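Local coordinates for protein thiol-activated cytolysin (Desulfobulbus propionicus, PDB 6NAL) that probably binds cholesterol-containing membranes and assembles into large beta-barrel pores, as other cholesterol-dependent cytolysins do, at residues 89-94 against 222-227; 380-385 against 414-419. All coordinates share one frame; numbering follows the deposited sequence.

Interaction 1 of 2, residues 89-94 against 222-227; sequences QELAVD and ARAGIS
Leu-91 presses its CD1 methyl against Ala-224 CB at 3.4 Å, closer than carbons usually sit, and this is the tight half of the contact. With CG anti to the backbone N (chi1 172°), the leucine fork opens toward the end of helix 218-224: one methyl meets the alanine, while CD2 reaches Ile-226 CD1 at a relaxed 4.2 Å, the two branched chains crossing at about a right angle. The small alanine lets the chain lie close, and Ile-226, which also packs on Trp-218 and Leu-221 of the preceding helix and on Val-78, suits the buried side. The helix ends here in a Schellman motif: Gly-225 takes a positive phi of 130°, a backbone region open to glycine but strained for residues with a side chain, and its N bonds back to Ala-222 O at 3.1 Å. The turn leaves Ala-224 O pointing to the looser, polar side. There a water donates to Ala-224 O at 2.6 Å and to Glu-90 O at 2.8 Å, and accepts from Gln-89 NE2 at 3.0 Å, so three groups grip it. A polar amide on a long, flexible chain suits this solvent-exposed side, where Gln-89 stretches across to the helix end.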
loop_
_atom_site.group_PDB
_atom_site.type_symbol
_atom_site.label_atom_id
_atom_site.label_comp_id
_atom_site.label_asym_id
_atom_site.label_seq_id
_atom_site.Cartn_x
_atom_site.Cartn_y
_atom_site.Cartn_z
ATOM N N GLN A 89 18.621 -41.652 2.617
ATOM C CA GLN A 89 19.186 -42.793 3.315
ATOM C C GLN A 89 18.952 -44.013 2.431
ATOM O O GLN A 89 17.803 -44.458 2.243
ATOM C CB GLN A 89 18.551 -42.961 4.704
ATOM C CG GLN A 89 19.169 -44.113 5.499
ATOM C CD GLN A 89 18.478 -44.410 6.836
ATOM O OE1 GLN A 89 17.781 -43.562 7.402
ATOM N NE2 GLN A 89 18.659 -45.651 7.333
ATOM N N GLU A 90 20.038 -44.528 1.868
ATOM C CA GLU A 90 19.992 -45.760 1.094
ATOM C C GLU A 90 19.432 -46.930 1.909
ATOM O O GLU A 90 19.690 -47.072 3.107
ATOM C CB GLU A 90 21.390 -46.067 0.602
ATOM C CG GLU A 90 21.517 -47.188 -0.438
ATOM C CD GLU A 90 22.996 -47.409 -0.838
ATOM O OE1 GLU A 90 23.872 -47.066 0.000
ATOM O OE2 GLU A 90 23.271 -47.889 -1.977
ATOM N N LEU A 91 18.599 -47.723 1.246
ATOM C CA LEU A 91 18.116 -49.012 1.726
ATOM C C LEU A 91 18.924 -50.080 1.000
ATOM O O LEU A 91 18.568 -50.512 -0.095
ATOM C CB LEU A 91 16.629 -49.153 1.445
ATOM C CG LEU A 91 16.089 -50.544 1.742
ATOM C CD1 LEU A 91 16.475 -50.858 3.181
ATOM C CD2 LEU A 91 14.624 -50.625 1.581
ATOM N N ALA A 92 20.029 -50.487 1.602
ATOM C CA ALA A 92 21.006 -51.345 0.922
ATOM C C ALA A 92 20.651 -52.813 1.143
ATOM O O ALA A 92 21.008 -53.431 2.156
ATOM C CB ALA A 92 22.419 -51.032 1.404
ATOM N N VAL A 93 19.922 -53.376 0.180
ATOM C CA VAL A 93 19.646 -54.808 0.143
ATOM C C VAL A 93 19.750 -55.299 -1.298
ATOM O O VAL A 93 19.848 -54.519 -2.248
ATOM C CB VAL A 93 18.264 -55.159 0.740
ATOM C CG1 VAL A 93 18.271 -54.967 2.250
ATOM C CG2 VAL A 93 17.162 -54.331 0.130
ATOM N N ASP A 94 19.731 -56.612 -1.456
ATOM C CA ASP A 94 19.853 -57.199 -2.784
ATOM C C ASP A 94 18.501 -57.165 -3.466
ATOM O O ASP A 94 17.467 -57.423 -2.838
ATOM C CB ASP A 94 20.372 -58.632 -2.677
ATOM C CG ASP A 94 21.766 -58.691 -2.080
ATOM O OD1 ASP A 94 22.601 -57.860 -2.507
ATOM O OD2 ASP A 94 22.028 -59.546 -1.197
ATOM N N ALA A 222 14.314 -54.492 8.246
ATOM C CA ALA A 222 14.239 -53.849 9.564
ATOM C C ALA A 222 15.619 -53.417 10.064
ATOM O O ALA A 222 15.773 -52.329 10.652
ATOM C CB ALA A 222 13.576 -54.775 10.587
ATOM N N ARG A 223 16.639 -54.242 9.815
ATOM C CA ARG A 223 18.008 -53.893 10.197
ATOM C C ARG A 223 18.511 -52.658 9.458
ATOM O O ARG A 223 19.362 -51.933 9.979
ATOM C CB ARG A 223 18.953 -55.057 9.896
ATOM C CG ARG A 223 18.885 -56.238 10.853
ATOM C CD ARG A 223 19.450 -57.482 10.115
ATOM N NE ARG A 223 19.219 -58.690 10.879
ATOM C CZ ARG A 223 19.362 -59.930 10.412
ATOM N NH1 ARG A 223 19.740 -60.157 9.144
ATOM N NH2 ARG A 223 19.129 -60.951 11.242
ATOM N N ALA A 224 18.041 -52.425 8.232
ATOM C CA ALA A 224 18.456 -51.259 7.469
ATOM C C ALA A 224 17.712 -49.978 7.847
ATOM O O ALA A 224 18.127 -48.903 7.393
ATOM C CB ALA A 224 18.276 -51.536 5.979
ATOM N N GLY A 225 16.650 -50.058 8.669
ATOM C CA GLY A 225 15.925 -48.861 9.078
ATOM C C GLY A 225 14.413 -48.893 8.918
ATOM O O GLY A 225 13.709 -48.064 9.504
ATOM N N ILE A 226 13.894 -49.880 8.179
ATOM C CA ILE A 226 12.479 -49.879 7.821
ATOM C C ILE A 226 11.616 -50.131 9.047
ATOM O O ILE A 226 11.942 -50.966 9.911
ATOM C CB ILE A 226 12.191 -50.916 6.727
ATOM C CG1 ILE A 226 12.976 -50.531 5.488
ATOM C CG2 ILE A 226 10.703 -50.995 6.467
ATOM C CD1 ILE A 226 12.571 -49.158 4.921
ATOM N N SER A 227 10.480 -49.425 9.104
ATOM C CA SER A 227 9.566 -49.424 10.243
ATOM C C SER A 227 8.424 -48.474 9.892
ATOM O O SER A 227 8.471 -47.807 8.854
ATOM C CB SER A 227 10.271 -48.991 11.534
ATOM O OG SER A 227 10.547 -47.601 11.529
HETATM O O HOH W 1 19.889 -47.945 5.784
#

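Interaction 2 of 2, residues 380-385 against 414-419; sequences FTVTWD and TTIPLR
Trp-384 takes a chi1 of 60°, with CG between its backbone N and carbonyl carbon, and this turns the indole over Leu-418, whose own CG stands anti to the carbonyl carbon and carries CD2 up to the ring. The two residues belong to facing sheets of the beta sandwich at the C-terminal end of the chain, domain 4 in the usual description of cholesterol-dependent cytolysins. Strands 380-385 and 414-418 run nearly parallel, 7° apart in direction, but their axes stay 10.8 Å from each other, so they are not hydrogen-bonded neighbours: they meet through side chains alone. Alternate residues, Val-382 and Trp-384 on one strand and Ile-416 and Leu-418 on the other, point inward, as a two-layer core requires.

A broad aromatic fills the gap between the layers, and a branched aliphatic chain offers methyls to lie against it. Ile-416 CG2 comes to Trp-384 CH2 at 4.0 Å, while its other branch ends in CD1, which meets Val-382 CG2 tip to tip at 4.2 Å. The short valine and the longer isoleucine together span the distance between the strands. At the polar end of the indole, the N-H at NE1 has a hydrogen-bond partner in Glu-386 OE2; this bond would also limit the ring's rotation. Leu-418 CD2 makes a CH-pi contact over the indole face, 3.6 Å from the centroid of the six-membered ring and 23° off its normal, with Trp-384 CE2 the nearest ring atom at 3.3 Å.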
loop_
_atom_site.group_PDB
_atom_site.type_symbol
_atom_site.label_atom_id
_atom_site.label_comp_id
_atom_site.label_asym_id
_atom_site.label_seq_id
_atom_site.Cartn_x
_atom_site.Cartn_y
_atom_site.Cartn_z
ATOM N N PHE A 380 -1.099 35.302 -0.966
ATOM C CA PHE A 380 -0.954 33.872 -1.195
ATOM C C PHE A 380 -1.168 33.123 0.126
ATOM O O PHE A 380 -0.645 33.526 1.167
ATOM C CB PHE A 380 0.458 33.530 -1.716
ATOM C CG PHE A 380 0.775 34.027 -3.097
ATOM C CD1 PHE A 380 1.306 35.271 -3.271
ATOM C CD2 PHE A 380 0.609 33.220 -4.202
ATOM C CE1 PHE A 380 1.609 35.760 -4.520
ATOM C CE2 PHE A 380 0.926 33.707 -5.471
ATOM C CZ PHE A 380 1.435 34.986 -5.613
ATOM N N THR A 381 -1.895 32.007 0.081
ATOM C CA THR A 381 -2.009 31.080 1.212
ATOM C C THR A 381 -1.637 29.678 0.752
ATOM O O THR A 381 -2.221 29.159 -0.209
ATOM C CB THR A 381 -3.421 31.096 1.777
ATOM O OG1 THR A 381 -3.791 32.452 2.009
ATOM C CG2 THR A 381 -3.515 30.349 3.104
ATOM N N VAL A 382 -0.647 29.081 1.404
ATOM C CA VAL A 382 -0.187 27.742 1.066
ATOM C C VAL A 382 -0.134 26.902 2.335
ATOM O O VAL A 382 0.439 27.328 3.338
ATOM C CB VAL A 382 1.175 27.762 0.372
ATOM C CG1 VAL A 382 1.565 26.321 0.049
ATOM C CG2 VAL A 382 1.114 28.599 -0.867
ATOM N N THR A 383 -0.782 25.735 2.307
ATOM C CA THR A 383 -0.832 24.819 3.436
ATOM C C THR A 383 -0.559 23.397 2.944
ATOM O O THR A 383 -0.681 23.090 1.758
ATOM C CB THR A 383 -2.191 24.893 4.163
ATOM O OG1 THR A 383 -3.195 24.333 3.315
ATOM C CG2 THR A 383 -2.545 26.373 4.552
ATOM N N TRP A 384 -0.156 22.531 3.859
ATOM C CA TRP A 384 0.099 21.142 3.498
ATOM C C TRP A 384 0.160 20.312 4.764
ATOM O O TRP A 384 0.182 20.832 5.881
ATOM C CB TRP A 384 1.396 20.965 2.701
ATOM C CG TRP A 384 2.625 21.406 3.417
ATOM C CD1 TRP A 384 3.398 20.658 4.229
ATOM C CD2 TRP A 384 3.226 22.710 3.376
ATOM N NE1 TRP A 384 4.426 21.423 4.753
ATOM C CE2 TRP A 384 4.349 22.684 4.231
ATOM C CE3 TRP A 384 2.926 23.895 2.702
ATOM C CZ2 TRP A 384 5.167 23.796 4.429
ATOM C CZ3 TRP A 384 3.741 25.005 2.901
ATOM C CH2 TRP A 384 4.856 24.939 3.746
ATOM N N ASP A 385 0.224 19.003 4.567
ATOM C CA ASP A 385 0.329 18.062 5.666
ATOM C C ASP A 385 1.701 17.418 5.631
ATOM O O ASP A 385 2.217 17.122 4.559
ATOM C CB ASP A 385 -0.757 16.990 5.567
ATOM C CG ASP A 385 -2.119 17.459 6.090
ATOM O OD1 ASP A 385 -2.171 18.415 6.933
ATOM O OD2 ASP A 385 -3.133 16.831 5.662
ATOM N N THR A 414 8.986 33.745 -4.918
ATOM C CA THR A 414 9.659 32.964 -3.886
ATOM C C THR A 414 9.485 31.482 -4.178
ATOM O O THR A 414 8.667 31.066 -5.014
ATOM C CB THR A 414 9.166 33.356 -2.467
ATOM O OG1 THR A 414 10.073 32.837 -1.486
ATOM C CG2 THR A 414 7.731 32.909 -2.175
ATOM N N THR A 415 10.348 30.697 -3.546
ATOM C CA THR A 415 10.322 29.255 -3.677
ATOM C C THR A 415 10.076 28.696 -2.286
ATOM O O THR A 415 10.797 29.039 -1.342
ATOM C CB THR A 415 11.624 28.746 -4.295
ATOM O OG1 THR A 415 11.667 29.115 -5.679
ATOM C CG2 THR A 415 11.690 27.236 -4.231
ATOM N N ILE A 416 9.033 27.879 -2.155
ATOM C CA ILE A 416 8.768 27.112 -0.930
ATOM C C ILE A 416 9.297 25.682 -1.074
ATOM O O ILE A 416 8.671 24.881 -1.758
ATOM C CB ILE A 416 7.259 27.103 -0.629
ATOM C CG1 ILE A 416 6.739 28.529 -0.456
ATOM C CG2 ILE A 416 6.916 26.251 0.622
ATOM C CD1 ILE A 416 5.289 28.587 -0.464
ATOM N N PRO A 417 10.428 25.303 -0.508
ATOM C CA PRO A 417 10.892 23.910 -0.658
ATOM C C PRO A 417 10.220 22.962 0.337
ATOM O O PRO A 417 10.087 23.254 1.526
ATOM C CB PRO A 417 12.403 24.010 -0.403
ATOM C CG PRO A 417 12.479 25.131 0.666
ATOM C CD PRO A 417 11.278 26.085 0.401
ATOM N N LEU A 418 9.843 21.786 -0.173
ATOM C CA LEU A 418 9.155 20.746 0.573
ATOM C C LEU A 418 9.888 19.417 0.454
ATOM O O LEU A 418 10.331 19.032 -0.631
ATOM C CB LEU A 418 7.729 20.605 0.042
ATOM C CG LEU A 418 6.832 21.807 0.392
ATOM C CD1 LEU A 418 5.542 21.665 -0.398
ATOM C CD2 LEU A 418 6.533 21.912 1.886
ATOM N N ARG A 419 9.951 18.695 1.562
ATOM C CA ARG A 419 10.486 17.353 1.559
ATOM C C ARG A 419 9.401 16.363 1.194
ATOM O O ARG A 419 8.228 16.680 1.149
ATOM C CB ARG A 419 11.096 17.036 2.907
ATOM C CG ARG A 419 12.164 18.048 3.258
ATOM C CD ARG A 419 13.077 17.568 4.363
ATOM N NE ARG A 419 12.349 17.471 5.622
ATOM C CZ ARG A 419 12.832 16.866 6.702
ATOM N NH1 ARG A 419 14.045 16.324 6.649
ATOM N NH2 ARG A 419 12.115 16.806 7.819
#

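Overall arrangement
The two interactions lie on opposite sides of the chain's centre, their own centres 77 Å apart and their nearest atoms about 58 Å apart. Interaction 1 closes before interaction 2 opens along the sequence, and they share no strand or sheet. Strand 89-90 pairs with 76-78 in the large antiparallel sheet, whereas strand 378-389 belongs to a four-stranded sheet and strand 412-418 joins the mixed sheet that includes 349-372. The first contact joins strand 89-90 and the loop after it to the end of helix 218-224; the second lies in the core of the sandwich domain, whose tip loops recognise the membrane in related cytolysins.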